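Local coordinates for protein neutral ceramidase (Pseudomonas aeruginosa, PDB 2ZWS) that hydrolyses the N-acyl linkage of ceramides to give sphingosine and a free fatty acid, and also catalyses the reverse synthesis, as a secreted zinc-dependent enzyme, at residues Arg39-Phe45 and Val57-Leu63; Gly8-Asp13 and Arg132-Ala137; Ala427-Ala431 and Ala483-Arg487. All coordinates share one frame; numbering follows the deposited sequence.

Interaction 1 of 3, residues Arg39-Phe45 and Val57-Leu63. With FMT (formic acid), chain E.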
ATOM      1  N   ARG A  39     -11.176   0.120   5.429  1.00 12.06           N
ATOM      2  CA  ARG A  39     -10.877  -0.786   4.330  1.00 11.67           C
ATOM      3  C   ARG A  39      -9.644  -0.324   3.545  1.00 11.60           C
ATOM      4  O   ARG A  39      -9.176   0.815   3.691  1.00 11.45           O
ATOM      5  CB  ARG A  39     -12.080  -0.934   3.395  1.00 11.79           C
ATOM      6  CG  ARG A  39     -13.165  -1.834   4.026  1.00 13.03           C
ATOM      7  CD  ARG A  39     -14.276  -2.269   3.008  1.00 13.68           C
ATOM      8  NE  ARG A  39     -15.132  -3.242   3.703  1.00 13.58           N
ATOM      9  CZ  ARG A  39     -15.185  -4.553   3.461  1.00 13.68           C
ATOM     10  NH1 ARG A  39     -14.559  -5.102   2.423  1.00 14.28           N
ATOM     11  NH2 ARG A  39     -15.929  -5.321   4.254  1.00 14.43           N
ATOM     12  N   GLN A  40      -9.143  -1.235   2.715  1.00 10.31           N
ATOM     13  CA  GLN A  40      -8.037  -0.991   1.805  1.00 10.40           C
ATOM     14  C   GLN A  40      -8.574  -0.769   0.396  1.00 10.54           C
ATOM     15  O   GLN A  40      -9.465  -1.520  -0.062  1.00 10.97           O
ATOM     16  CB  GLN A  40      -7.133  -2.228   1.790  1.00 10.72           C
ATOM     17  CG  GLN A  40      -6.534  -2.555   3.170  1.00 11.92           C
ATOM     18  CD  GLN A  40      -5.823  -3.882   3.152  1.00 11.75           C
ATOM     19  OE1 GLN A  40      -4.609  -3.936   2.957  1.00 15.30           O
ATOM     20  NE2 GLN A  40      -6.555  -4.937   3.280  1.00 11.16           N
ATOM     21  N   TRP A  41      -8.013   0.221  -0.307  1.00 10.48           N
ATOM     22  CA  TRP A  41      -8.514   0.607  -1.641  1.00 10.24           C
ATOM     23  C   TRP A  41      -7.380   0.680  -2.649  1.00  9.88           C
ATOM     24  O   TRP A  41      -6.189   0.951  -2.291  1.00 10.71           O
ATOM     25  CB  TRP A  41      -9.201   1.994  -1.587  1.00 11.03           C
ATOM     26  CG  TRP A  41     -10.329   1.971  -0.580  1.00 10.50           C
ATOM     27  CD1 TRP A  41     -10.262   2.277   0.754  1.00 13.18           C
ATOM     28  CD2 TRP A  41     -11.690   1.584  -0.841  1.00 12.24           C
ATOM     29  NE1 TRP A  41     -11.500   2.096   1.346  1.00 13.53           N
ATOM     30  CE2 TRP A  41     -12.391   1.663   0.389  1.00 12.49           C
ATOM     31  CE3 TRP A  41     -12.372   1.168  -1.985  1.00 13.26           C
ATOM     32  CZ2 TRP A  41     -13.742   1.350   0.494  1.00 13.71           C
ATOM     33  CZ3 TRP A  41     -13.716   0.856  -1.882  1.00 13.31           C
ATOM     34  CH2 TRP A  41     -14.389   0.937  -0.650  1.00 12.51           C
ATOM     35  N   ALA A  42      -7.735   0.374  -3.898  1.00 10.17           N
ATOM     36  CA  ALA A  42      -6.923   0.726  -5.051  1.00  9.97           C
ATOM     37  C   ALA A  42      -7.521   2.003  -5.641  1.00 10.29           C
ATOM     38  O   ALA A  42      -8.731   2.084  -5.863  1.00 10.38           O
ATOM     39  CB  ALA A  42      -6.970  -0.375  -6.096  1.00 10.63           C
ATOM     40  N   ARG A  43      -6.664   2.979  -5.886  1.00  9.85           N
ATOM     41  CA  ARG A  43      -7.090   4.280  -6.440  1.00  9.46           C
ATOM     42  C   ARG A  43      -6.365   4.435  -7.763  1.00  9.83           C
ATOM     43  O   ARG A  43      -5.124   4.483  -7.799  1.00  9.44           O
ATOM     44  CB  ARG A  43      -6.696   5.402  -5.463  1.00 11.19           C
ATOM     45  CG  ARG A  43      -7.588   5.464  -4.217  1.00 10.50           C
ATOM     46  CD  ARG A  43      -7.099   6.497  -3.189  1.00 11.23           C
ATOM     47  NE  ARG A  43      -8.024   6.638  -2.061  1.00 12.11           N
ATOM     48  CZ  ARG A  43      -7.968   5.898  -0.953  1.00 12.57           C
ATOM     49  NH1 ARG A  43      -7.016   4.979  -0.830  1.00 12.84           N
ATOM     50  NH2 ARG A  43      -8.854   6.073   0.040  1.00 12.93           N
ATOM     51  N   ALA A  44      -7.125   4.471  -8.846  1.00 10.56           N
ATOM     52  CA  ALA A  44      -6.581   4.460 -10.208  1.00 10.01           C
ATOM     53  C   ALA A  44      -6.752   5.797 -10.878  1.00 10.72           C
ATOM     54  O   ALA A  44      -7.834   6.427 -10.771  1.00 11.60           O
ATOM     55  CB  ALA A  44      -7.274   3.395 -11.051  1.00 11.39           C
ATOM     56  N   PHE A  45      -5.714   6.190 -11.619  1.00  9.31           N
ATOM     57  CA  PHE A  45      -5.694   7.495 -12.295  1.00 10.26           C
ATOM     58  C   PHE A  45      -5.307   7.206 -13.726  1.00 11.66           C
ATOM     59  O   PHE A  45      -4.156   6.874 -14.015  1.00 12.12           O
ATOM     60  CB  PHE A  45      -4.652   8.421 -11.655  1.00 10.45           C
ATOM     61  CG  PHE A  45      -4.927   8.711 -10.211  1.00 10.24           C
ATOM     62  CD1 PHE A  45      -4.656   7.747  -9.227  1.00 11.02           C
ATOM     63  CD2 PHE A  45      -5.512   9.925  -9.828  1.00 11.62           C
ATOM     64  CE1 PHE A  45      -4.920   8.012  -7.883  1.00 12.56           C
ATOM     65  CE2 PHE A  45      -5.780  10.195  -8.468  1.00 12.65           C
ATOM     66  CZ  PHE A  45      -5.476   9.243  -7.508  1.00 11.35           C
ATOM     67  N   VAL A  57      -1.962   4.558 -17.041  1.00 11.46           N
ATOM     68  CA  VAL A  57      -2.712   4.417 -15.792  1.00 10.93           C
ATOM     69  C   VAL A  57      -1.743   4.165 -14.625  1.00 10.02           C
ATOM     70  O   VAL A  57      -0.826   3.326 -14.699  1.00 11.17           O
ATOM     71  CB  VAL A  57      -3.869   3.363 -15.895  1.00 12.62           C
ATOM     72  CG1 VAL A  57      -3.347   1.972 -16.235  1.00 14.10           C
ATOM     73  CG2 VAL A  57      -4.710   3.356 -14.617  1.00 12.98           C
ATOM     74  N   TYR A  58      -1.963   4.933 -13.560  1.00  9.66           N
ATOM     75  CA  TYR A  58      -1.233   4.802 -12.309  1.00 10.66           C
ATOM     76  C   TYR A  58      -2.226   4.390 -11.218  1.00 10.46           C
ATOM     77  O   TYR A  58      -3.310   4.972 -11.114  1.00 10.94           O
ATOM     78  CB  TYR A  58      -0.587   6.158 -11.944  1.00 10.83           C
ATOM     79  CG  TYR A  58      -0.019   6.206 -10.563  1.00 12.29           C
ATOM     80  CD1 TYR A  58      -0.783   6.659  -9.479  1.00 10.57           C
ATOM     81  CD2 TYR A  58       1.281   5.781 -10.337  1.00 12.81           C
ATOM     82  CE1 TYR A  58      -0.271   6.685  -8.189  1.00 11.50           C
ATOM     83  CE2 TYR A  58       1.835   5.817  -9.045  1.00 12.43           C
ATOM     84  CZ  TYR A  58       1.047   6.260  -7.983  1.00 12.47           C
ATOM     85  OH  TYR A  58       1.589   6.285  -6.717  1.00 14.16           O
ATOM     86  N   VAL A  59      -1.899   3.314 -10.498  1.00  9.94           N
ATOM     87  CA  VAL A  59      -2.760   2.849  -9.412  1.00  9.78           C
ATOM     88  C   VAL A  59      -1.975   2.830  -8.113  1.00 10.43           C
ATOM     89  O   VAL A  59      -0.891   2.225  -8.053  1.00 11.37           O
ATOM     90  CB  VAL A  59      -3.368   1.410  -9.693  1.00 10.04           C
ATOM     91  CG1 VAL A  59      -4.344   1.029  -8.608  1.00 11.51           C
ATOM     92  CG2 VAL A  59      -4.050   1.327 -11.085  1.00 10.92           C
ATOM     93  N   ASN A  60      -2.474   3.528  -7.091  1.00  9.91           N
ATOM     94  CA  ASN A  60      -1.849   3.419  -5.777  1.00  9.80           C
ATOM     95  C   ASN A  60      -2.755   2.585  -4.858  1.00 11.17           C
ATOM     96  O   ASN A  60      -3.978   2.744  -4.876  1.00 12.38           O
ATOM     97  CB  ASN A  60      -1.575   4.803  -5.143  1.00 11.16           C
ATOM     98  CG  ASN A  60      -0.576   4.741  -4.000  1.00 12.00           C
ATOM     99  OD1 ASN A  60       0.507   4.154  -4.112  1.00 15.12           O
ATOM    100  ND2 ASN A  60      -0.921   5.399  -2.924  1.00 12.19           N
ATOM    101  N   THR A  61      -2.157   1.645  -4.125  1.00 10.34           N
ATOM    102  CA  THR A  61      -2.907   0.667  -3.355  1.00 11.48           C
ATOM    103  C   THR A  61      -2.591   0.745  -1.852  1.00 10.96           C
ATOM    104  O   THR A  61      -1.420   0.948  -1.438  1.00 11.23           O
ATOM    105  CB  THR A  61      -2.594  -0.781  -3.853  1.00 12.39           C
ATOM    106  OG1 THR A  61      -1.194  -1.081  -3.644  1.00 13.03           O
ATOM    107  CG2 THR A  61      -2.998  -0.954  -5.358  1.00 12.59           C
ATOM    108  N   ASP A  62      -3.634   0.557  -1.041  1.00 11.39           N
ATOM    109  CA  ASP A  62      -3.486   0.502   0.411  1.00 11.07           C
ATOM    110  C   ASP A  62      -2.947  -0.885   0.873  1.00 11.38           C
ATOM    111  O   ASP A  62      -3.645  -1.629   1.576  1.00 11.45           O
ATOM    112  CB  ASP A  62      -4.830   0.799   1.100  1.00 13.19           C
ATOM    113  CG  ASP A  62      -5.306   2.241   0.947  1.00 14.37           C
ATOM    114  OD1 ASP A  62      -4.498   3.183   1.088  1.00 18.31           O
ATOM    115  OD2 ASP A  62      -6.530   2.439   0.766  1.00 14.83           O
ATOM    116  N   LEU A  63      -1.714  -1.186   0.480  1.00 10.49           N
ATOM    117  CA  LEU A  63      -1.079  -2.485   0.728  1.00  9.84           C
ATOM    118  C   LEU A  63       0.330  -2.267   1.250  1.00 10.19           C
ATOM    119  O   LEU A  63       0.915  -1.193   1.057  1.00 10.83           O
ATOM    120  CB  LEU A  63      -0.965  -3.298  -0.580  1.00  9.88           C
ATOM    121  CG  LEU A  63      -2.311  -3.630  -1.236  1.00 10.43           C
ATOM    122  CD1 LEU A  63      -2.103  -4.243  -2.588  1.00 12.23           C
ATOM    123  CD2 LEU A  63      -3.107  -4.574  -0.326  1.00 13.42           C
TER
HETATM  124  C   FMT E 650      -3.441   6.521  -0.444  1.00 24.16           C
HETATM  125  O1  FMT E 650      -3.935   5.986   0.603  1.00 22.51           O
HETATM  126  O2  FMT E 650      -3.347   6.098  -1.640  1.00 22.24           O
HETATM  127  O   HOH W   1      -5.045   3.786  -2.440  1.00 15.92           O

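Interaction 2 of 3, residues Gly8-Asp13 and Arg132-Ala137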
ATOM      1  N   GLY A   8      -9.349   9.957 -15.777  1.00 12.37           N
ATOM      2  CA  GLY A   8     -10.426   9.212 -15.154  1.00 13.43           C
ATOM      3  C   GLY A   8      -9.958   8.755 -13.804  1.00 13.38           C
ATOM      4  O   GLY A   8      -8.802   8.316 -13.672  1.00 13.15           O
ATOM      5  N   LEU A   9     -10.819   8.920 -12.799  1.00 13.37           N
ATOM      6  CA  LEU A   9     -10.460   8.571 -11.413  1.00 13.72           C
ATOM      7  C   LEU A   9     -11.371   7.490 -10.930  1.00 13.66           C
ATOM      8  O   LEU A   9     -12.584   7.597 -11.050  1.00 14.26           O
ATOM      9  CB  LEU A   9     -10.657   9.764 -10.499  1.00 14.98           C
ATOM     10  CG  LEU A   9     -10.105  11.088 -11.040  1.00 16.54           C
ATOM     11  CD1 LEU A   9     -10.503  12.202 -10.111  1.00 17.55           C
ATOM     12  CD2 LEU A   9      -8.594  10.963 -11.129  1.00 15.25           C
ATOM     13  N   GLY A  10     -10.805   6.432 -10.376  1.00 12.46           N
ATOM     14  CA  GLY A  10     -11.595   5.283  -9.917  1.00 13.18           C
ATOM     15  C   GLY A  10     -11.053   4.730  -8.607  1.00 12.46           C
ATOM     16  O   GLY A  10      -9.866   4.885  -8.297  1.00 11.85           O
ATOM     17  N   LYS A  11     -11.913   4.119  -7.801  1.00 12.95           N
ATOM     18  CA  LYS A  11     -11.464   3.547  -6.540  1.00 13.40           C
ATOM     19  C   LYS A  11     -12.215   2.239  -6.334  1.00 13.56           C
ATOM     20  O   LYS A  11     -13.418   2.143  -6.626  1.00 13.13           O
ATOM     21  CB  LYS A  11     -11.724   4.537  -5.393  1.00 14.30           C
ATOM     22  CG  LYS A  11     -11.334   4.106  -4.027  1.00 18.54           C
ATOM     23  CD  LYS A  11     -11.564   5.256  -3.062  1.00 21.74           C
ATOM     24  CE  LYS A  11     -12.083   4.748  -1.765  1.00 23.31           C
ATOM     25  NZ  LYS A  11     -12.473   5.819  -0.844  1.00 23.61           N
ATOM     26  N   ALA A  12     -11.511   1.214  -5.860  1.00 12.01           N
ATOM     27  CA  ALA A  12     -12.167  -0.077  -5.597  1.00 11.92           C
ATOM     28  C   ALA A  12     -11.540  -0.806  -4.429  1.00 11.89           C
ATOM     29  O   ALA A  12     -10.385  -0.628  -4.122  1.00 11.27           O
ATOM     30  CB  ALA A  12     -12.144  -0.967  -6.820  1.00 13.03           C
ATOM     31  N   ASP A  13     -12.363  -1.602  -3.777  1.00 11.45           N
ATOM     32  CA  ASP A  13     -12.049  -2.279  -2.523  1.00 11.48           C
ATOM     33  C   ASP A  13     -11.102  -3.466  -2.780  1.00 11.31           C
ATOM     34  O   ASP A  13     -11.400  -4.316  -3.647  1.00 12.49           O
ATOM     35  CB  ASP A  13     -13.395  -2.763  -1.988  1.00 10.99           C
ATOM     36  CG  ASP A  13     -13.326  -3.396  -0.597  1.00 11.17           C
ATOM     37  OD1 ASP A  13     -12.227  -3.599  -0.028  1.00 13.15           O
ATOM     38  OD2 ASP A  13     -14.427  -3.693  -0.053  1.00 13.45           O
ATOM     39  N   ARG A 132     -10.735  -3.693 -10.961  1.00 11.24           N
ATOM     40  CA  ARG A 132     -12.009  -2.961 -10.858  1.00 12.49           C
ATOM     41  C   ARG A 132     -11.748  -1.456 -10.749  1.00 12.19           C
ATOM     42  O   ARG A 132     -12.468  -0.650 -11.299  1.00 12.21           O
ATOM     43  CB  ARG A 132     -12.762  -3.455  -9.634  1.00 13.76           C
ATOM     44  CG  ARG A 132     -14.214  -2.988  -9.546  1.00 14.98           C
ATOM     45  CD  ARG A 132     -14.927  -3.537  -8.249  1.00 16.77           C
ATOM     46  NE  ARG A 132     -14.477  -4.891  -7.911  1.00 21.36           N
ATOM     47  CZ  ARG A 132     -13.770  -5.239  -6.827  1.00 19.83           C
ATOM     48  NH1 ARG A 132     -13.467  -4.352  -5.845  1.00 15.83           N
ATOM     49  NH2 ARG A 132     -13.388  -6.510  -6.717  1.00 21.49           N
ATOM     50  N   SER A 133     -10.668  -1.062 -10.071  1.00 10.94           N
ATOM     51  CA  SER A 133     -10.383   0.396  -9.930  1.00 11.88           C
ATOM     52  C   SER A 133     -10.078   1.026 -11.301  1.00 11.05           C
ATOM     53  O   SER A 133     -10.499   2.164 -11.591  1.00 10.81           O
ATOM     54  CB  SER A 133      -9.265   0.657  -8.905  1.00 12.47           C
ATOM     55  OG  SER A 133      -8.007   0.312  -9.425  1.00 12.00           O
ATOM     56  N   ILE A 134      -9.387   0.273 -12.164  1.00 10.92           N
ATOM     57  CA  ILE A 134      -9.038   0.752 -13.502  1.00 11.97           C
ATOM     58  C   ILE A 134     -10.270   0.802 -14.371  1.00 12.63           C
ATOM     59  O   ILE A 134     -10.474   1.776 -15.092  1.00 12.45           O
ATOM     60  CB  ILE A 134      -7.931  -0.133 -14.124  1.00 10.80           C
ATOM     61  CG1 ILE A 134      -6.607  -0.013 -13.333  1.00 10.06           C
ATOM     62  CG2 ILE A 134      -7.620   0.245 -15.595  1.00 12.66           C
ATOM     63  CD1 ILE A 134      -5.537  -1.125 -13.660  1.00 11.85           C
ATOM     64  N   GLU A 135     -11.114  -0.217 -14.264  1.00 12.94           N
ATOM     65  CA  GLU A 135     -12.387  -0.243 -14.990  1.00 14.53           C
ATOM     66  C   GLU A 135     -13.246   0.959 -14.623  1.00 14.04           C
ATOM     67  O   GLU A 135     -13.867   1.599 -15.503  1.00 15.65           O
ATOM     68  CB  GLU A 135     -13.115  -1.535 -14.663  1.00 15.83           C
ATOM     69  CG  GLU A 135     -12.436  -2.723 -15.266  1.00 18.57           C
ATOM     70  CD  GLU A 135     -13.167  -4.020 -14.948  1.00 23.28           C
ATOM     71  OE1 GLU A 135     -13.805  -4.119 -13.876  1.00 26.07           O
ATOM     72  OE2 GLU A 135     -13.083  -4.944 -15.770  1.00 27.75           O
ATOM     73  N   ARG A 136     -13.295   1.274 -13.327  1.00 13.16           N
ATOM     74  CA  ARG A 136     -14.068   2.414 -12.871  1.00 13.76           C
ATOM     75  C   ARG A 136     -13.473   3.719 -13.369  1.00 13.45           C
ATOM     76  O   ARG A 136     -14.203   4.596 -13.818  1.00 14.13           O
ATOM     77  CB  ARG A 136     -14.221   2.435 -11.354  1.00 14.10           C
ATOM     78  CG  ARG A 136     -15.049   1.271 -10.880  1.00 14.19           C
ATOM     79  CD  ARG A 136     -15.068   1.139  -9.370  1.00 14.28           C
ATOM     80  NE  ARG A 136     -16.155   0.243  -8.958  1.00 17.47           N
ATOM     81  CZ  ARG A 136     -16.424  -0.076  -7.691  1.00 19.27           C
ATOM     82  NH1 ARG A 136     -15.672   0.397  -6.703  1.00 19.14           N
ATOM     83  NH2 ARG A 136     -17.445  -0.888  -7.412  1.00 19.44           N
ATOM     84  N   ALA A 137     -12.153   3.844 -13.294  1.00 13.34           N
ATOM     85  CA  ALA A 137     -11.479   5.034 -13.770  1.00 13.59           C
ATOM     86  C   ALA A 137     -11.694   5.271 -15.257  1.00 13.76           C
ATOM     87  O   ALA A 137     -12.018   6.383 -15.656  1.00 14.37           O
ATOM     88  CB  ALA A 137      -9.992   5.001 -13.426  1.00 13.30           C
TER
HETATM   89  O   HOH W   2     -11.528  -7.148  -4.307  1.00 18.45           O

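Interaction 3 of 3, residues Ala427-Ala431 and Ala483-Arg487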
ATOM      1  N   ALA A 427      20.008  13.440 -17.043  1.00 18.52           N
ATOM      2  CA  ALA A 427      19.853  12.781 -18.332  1.00 19.18           C
ATOM      3  C   ALA A 427      18.637  13.289 -19.104  1.00 19.44           C
ATOM      4  O   ALA A 427      18.647  13.324 -20.337  1.00 20.75           O
ATOM      5  CB  ALA A 427      19.787  11.265 -18.160  1.00 18.94           C
ATOM      6  N   SER A 428      17.592  13.686 -18.384  1.00 19.36           N
ATOM      7  CA  SER A 428      16.325  14.088 -19.020  1.00 18.84           C
ATOM      8  C   SER A 428      16.104  15.578 -19.294  1.00 19.35           C
ATOM      9  O   SER A 428      15.131  15.945 -19.964  1.00 18.43           O
ATOM     10  CB  SER A 428      15.157  13.554 -18.187  1.00 18.63           C
ATOM     11  OG  SER A 428      15.217  12.145 -18.127  1.00 20.74           O
ATOM     12  N   GLU A 429      17.002  16.424 -18.789  1.00 20.22           N
ATOM     13  CA  GLU A 429      16.858  17.872 -18.929  1.00 22.48           C
ATOM     14  C   GLU A 429      16.659  18.277 -20.399  1.00 21.66           C
ATOM     15  O   GLU A 429      15.771  19.078 -20.731  1.00 21.33           O
ATOM     16  CB  GLU A 429      18.122  18.539 -18.404  1.00 23.01           C
ATOM     17  CG  GLU A 429      17.900  19.711 -17.477  1.00 27.87           C
ATOM     18  CD  GLU A 429      17.408  20.965 -18.165  1.00 42.10           C
ATOM     19  OE1 GLU A 429      17.745  21.185 -19.357  1.00 37.06           O
ATOM     20  OE2 GLU A 429      16.692  21.756 -17.497  1.00 34.20           O
ATOM     21  N   ALA A 430      17.490  17.712 -21.276  1.00 21.61           N
ATOM     22  CA  ALA A 430      17.409  18.015 -22.711  1.00 22.15           C
ATOM     23  C   ALA A 430      16.100  17.593 -23.361  1.00 22.15           C
ATOM     24  O   ALA A 430      15.739  18.110 -24.435  1.00 23.69           O
ATOM     25  CB  ALA A 430      18.587  17.392 -23.462  1.00 22.77           C
ATOM     26  N   ALA A 431      15.390  16.647 -22.739  1.00 21.33           N
ATOM     27  CA  ALA A 431      14.068  16.213 -23.231  1.00 20.82           C
ATOM     28  C   ALA A 431      12.911  17.113 -22.769  1.00 20.81           C
ATOM     29  O   ALA A 431      11.749  16.891 -23.150  1.00 21.19           O
ATOM     30  CB  ALA A 431      13.800  14.773 -22.835  1.00 20.62           C
ATOM     31  N   ALA A 483      15.981   6.513 -18.993  1.00 14.99           N
ATOM     32  CA  ALA A 483      15.757   7.946 -19.231  1.00 15.43           C
ATOM     33  C   ALA A 483      16.382   8.361 -20.569  1.00 16.09           C
ATOM     34  O   ALA A 483      15.804   9.149 -21.328  1.00 15.58           O
ATOM     35  CB  ALA A 483      16.365   8.781 -18.088  1.00 16.37           C
ATOM     36  N   VAL A 484      17.589   7.864 -20.838  1.00 15.77           N
ATOM     37  CA  VAL A 484      18.265   8.152 -22.108  1.00 16.79           C
ATOM     38  C   VAL A 484      17.466   7.582 -23.276  1.00 16.22           C
ATOM     39  O   VAL A 484      17.254   8.273 -24.276  1.00 16.74           O
ATOM     40  CB  VAL A 484      19.699   7.599 -22.104  1.00 16.63           C
ATOM     41  CG1 VAL A 484      20.324   7.619 -23.545  1.00 17.14           C
ATOM     42  CG2 VAL A 484      20.568   8.417 -21.132  1.00 18.10           C
ATOM     43  N   ALA A 485      16.988   6.340 -23.149  1.00 16.04           N
ATOM     44  CA  ALA A 485      16.098   5.784 -24.190  1.00 15.96           C
ATOM     45  C   ALA A 485      14.860   6.664 -24.475  1.00 15.74           C
ATOM     46  O   ALA A 485      14.521   6.913 -25.629  1.00 16.79           O
ATOM     47  CB  ALA A 485      15.687   4.355 -23.835  1.00 16.11           C
ATOM     48  N   LEU A 486      14.181   7.114 -23.416  1.00 15.55           N
ATOM     49  CA  LEU A 486      13.064   8.066 -23.571  1.00 16.47           C
ATOM     50  C   LEU A 486      13.502   9.313 -24.313  1.00 16.46           C
ATOM     51  O   LEU A 486      12.836   9.752 -25.250  1.00 17.09           O
ATOM     52  CB  LEU A 486      12.510   8.471 -22.198  1.00 17.38           C
ATOM     53  CG  LEU A 486      11.365   7.615 -21.706  1.00 19.97           C
ATOM     54  CD1 LEU A 486      11.239   7.728 -20.194  1.00 21.64           C
ATOM     55  CD2 LEU A 486      10.066   7.967 -22.404  1.00 21.82           C
ATOM     56  N   ARG A 487      14.633   9.885 -23.893  1.00 15.72           N
ATOM     57  CA  ARG A 487      15.127  11.127 -24.475  1.00 16.42           C
ATOM     58  C   ARG A 487      15.366  10.962 -25.972  1.00 16.32           C
ATOM     59  O   ARG A 487      15.037  11.859 -26.758  1.00 17.34           O
ATOM     60  CB  ARG A 487      16.434  11.530 -23.807  1.00 16.54           C
ATOM     61  CG  ARG A 487      17.024  12.876 -24.316  1.00 16.21           C
ATOM     62  CD  ARG A 487      18.337  13.133 -23.620  1.00 16.75           C
ATOM     63  NE  ARG A 487      19.399  12.244 -24.101  1.00 19.27           N
ATOM     64  CZ  ARG A 487      20.465  11.869 -23.401  1.00 19.62           C
ATOM     65  NH1 ARG A 487      20.620  12.231 -22.124  1.00 18.10           N
ATOM     66  NH2 ARG A 487      21.382  11.101 -23.981  1.00 21.84           N
TER
HETATM   67  O   HOH W   3      14.230  11.227 -20.476  1.00 28.07           O

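Interaction 1 of 3, residues Arg39-Phe45 and Val57-Leu63
Two N-H groups of the 39-45 segment converge on Asp62 OD2. Trp41 N donates to Asp62 OD2 at 2.9 Å from the anti side of the carboxylate. Arg43 NH1 completes a salt bridge to Asp62 OD2 at 3.0 Å from the syn side, out of the carboxylate plane. The guanidinium edge faces that oxygen, its plane turned 71° from the carboxylate. Arg43 starts with CG anti to its carbonyl carbon (chi1 -74°) and stays extended to NE, running back along its strand to the carboxylate; NE is paired with Glu228.

The backbone bonds form an antiparallel hairpin between strands 41-49 and 55-61, whose local axes run at 161°. Arg43 with Asn60 and Phe45 with Tyr58 are its hydrogen-bonded pairs, the latter with Phe45 N to Tyr58 O at 2.7 Å. Asp62 N continues the ladder to Trp41 O, and Asp62 centres an inverse gamma turn.

Apolar packing falls on both faces. Ala44 CB meets Val59 CG2 at 3.8 Å, beside Ala42 and Thr61, on the face covered by helix 120-138. On the other face the Phe45 and Tyr58 side chains lie side by side, CD1 to CD1 at 4.0 Å.

Asn60 ND2 donates to O2 of formic acid, probably from the crystallisation liquor, at 2.8 Å. A water accepting from Arg43 NH1 also lies within reach of Asn60 O and the formic acid. Asn60 is inferred to bind substrate.

Interaction 2 of 3, residues Gly8-Asp13 and Arg132-Ala137
The carbonyl oxygen of Asp13 is gripped twice: Arg132 NH1 donates to Asp13 O at 3.0 Å, on a lone pair in the carbonyl plane, and a water donates to Asp13 O at 2.9 Å while accepting from Arg132 NH2. A bend at chi3 (-36°) turns the Arg132 head toward this strand end. One turn further along the helix Arg136, extended from CG to NE, sends NH1 to Lys11 O at 2.9 Å, the oxygen almost exactly in the guanidinium plane. Arg132 CD lies over one face of the Arg136 guanidinium, offset toward its rim, and Glu556 forms salt bridges with NH1 of both arginines.

Ala12 CB, between the two arginine bonds, sits 3.6 Å from Ser133 N and also touches the aliphatic chain of Arg132. Toward the start of the strand, Ala137 CB lies 3.5 Å from Gly10 N, and Gly8 CA makes a CA-H...O contact of 3.3 Å to Ala137 O. With no side chains on Gly8 and Gly10, the helix backbone approaches the strand directly, the local axes 5.8 Å apart. This is alpha/beta layer packing, in which helix 120-138 covers one face of the mixed sheet where strand 5-13 pairs with strand 41-49.

Interaction 3 of 3, residues Ala427-Ala431 and Ala483-Arg487
Arg487 NH1 donates to Ala427 O at 2.9 Å, the one direct hydrogen bond between the two segments. The bond is fairly straight (158° at the hydrogen), and the donor lies in the carbonyl plane on a lone pair, while the oxygen sits at the guanidinium edge, near its plane. Arg487 leaves its helix with CG anti to the backbone N (chi1 -178°), then bends at chi3 (72°), which brings its head back toward Ala427. The aliphatic stem is used on the way: CG packs on Ala431 CB at 4.0 Å, and CD lies only loosely beside Ala430 CB. Alongside, Ala427 CB rests against Ala483 CB and Val484 CG2, each at 4.2 Å, and Ser428 OG touches Ala483 CB at 3.6 Å. Alanine methyls, Val484 and the Arg487 stem make the apolar part of the contact.

These contacts bring together the C-terminal part of helix 414-428, with the residues leading on from it, and helix 471-488, two helices beside the mixed sheet that includes strands 392-400 and 403-407.

A water forms the second polar link, donating to Ser428 OG and to Ala483 O, at 2.7 Å in both cases. Ala483 O also accepts the backbone N-H of Arg487, so one helical carbonyl serves both the helix and the bridge. On the other segment Ala431 N bonds to Ser428 O at 2.9 Å, holding the turn that places the Ala431 methyl against Arg487. Within the Arg487 helix, Val484 CB lies over one guanidinium face, offset toward its rim.

Further out, Ser428 OG is hydrogen-bonded to Glu404 of strand 403-407, its strongest polar partner. Ala431 O accepts from Arg399 NH1, and Ala483 packs on Met397, both residues of strand 392-400.

Interactions 1 and 2 are buried, their centres 8 Å apart, and share a sheet: strand 5-13 pairs with strand 41-49, through probable bonds from Ala42 N to Ala12 O and Ala44 N to Gly10 O, each 2.8 Å. Interaction 1 joins strand to strand within the hairpin, mostly by backbone ladder plus a salt bridge; interaction 2 lays a helix on that sheet, through close glycine and alanine packing and two arginine-to-carbonyl bonds. Interaction 3 is only partly buried and touches neither, its centre 29 Å from that of interaction 1 and 31 Å from that of interaction 2. It pairs two helices near another sheet, with alanine contacts, one arginine bond and a bridging water.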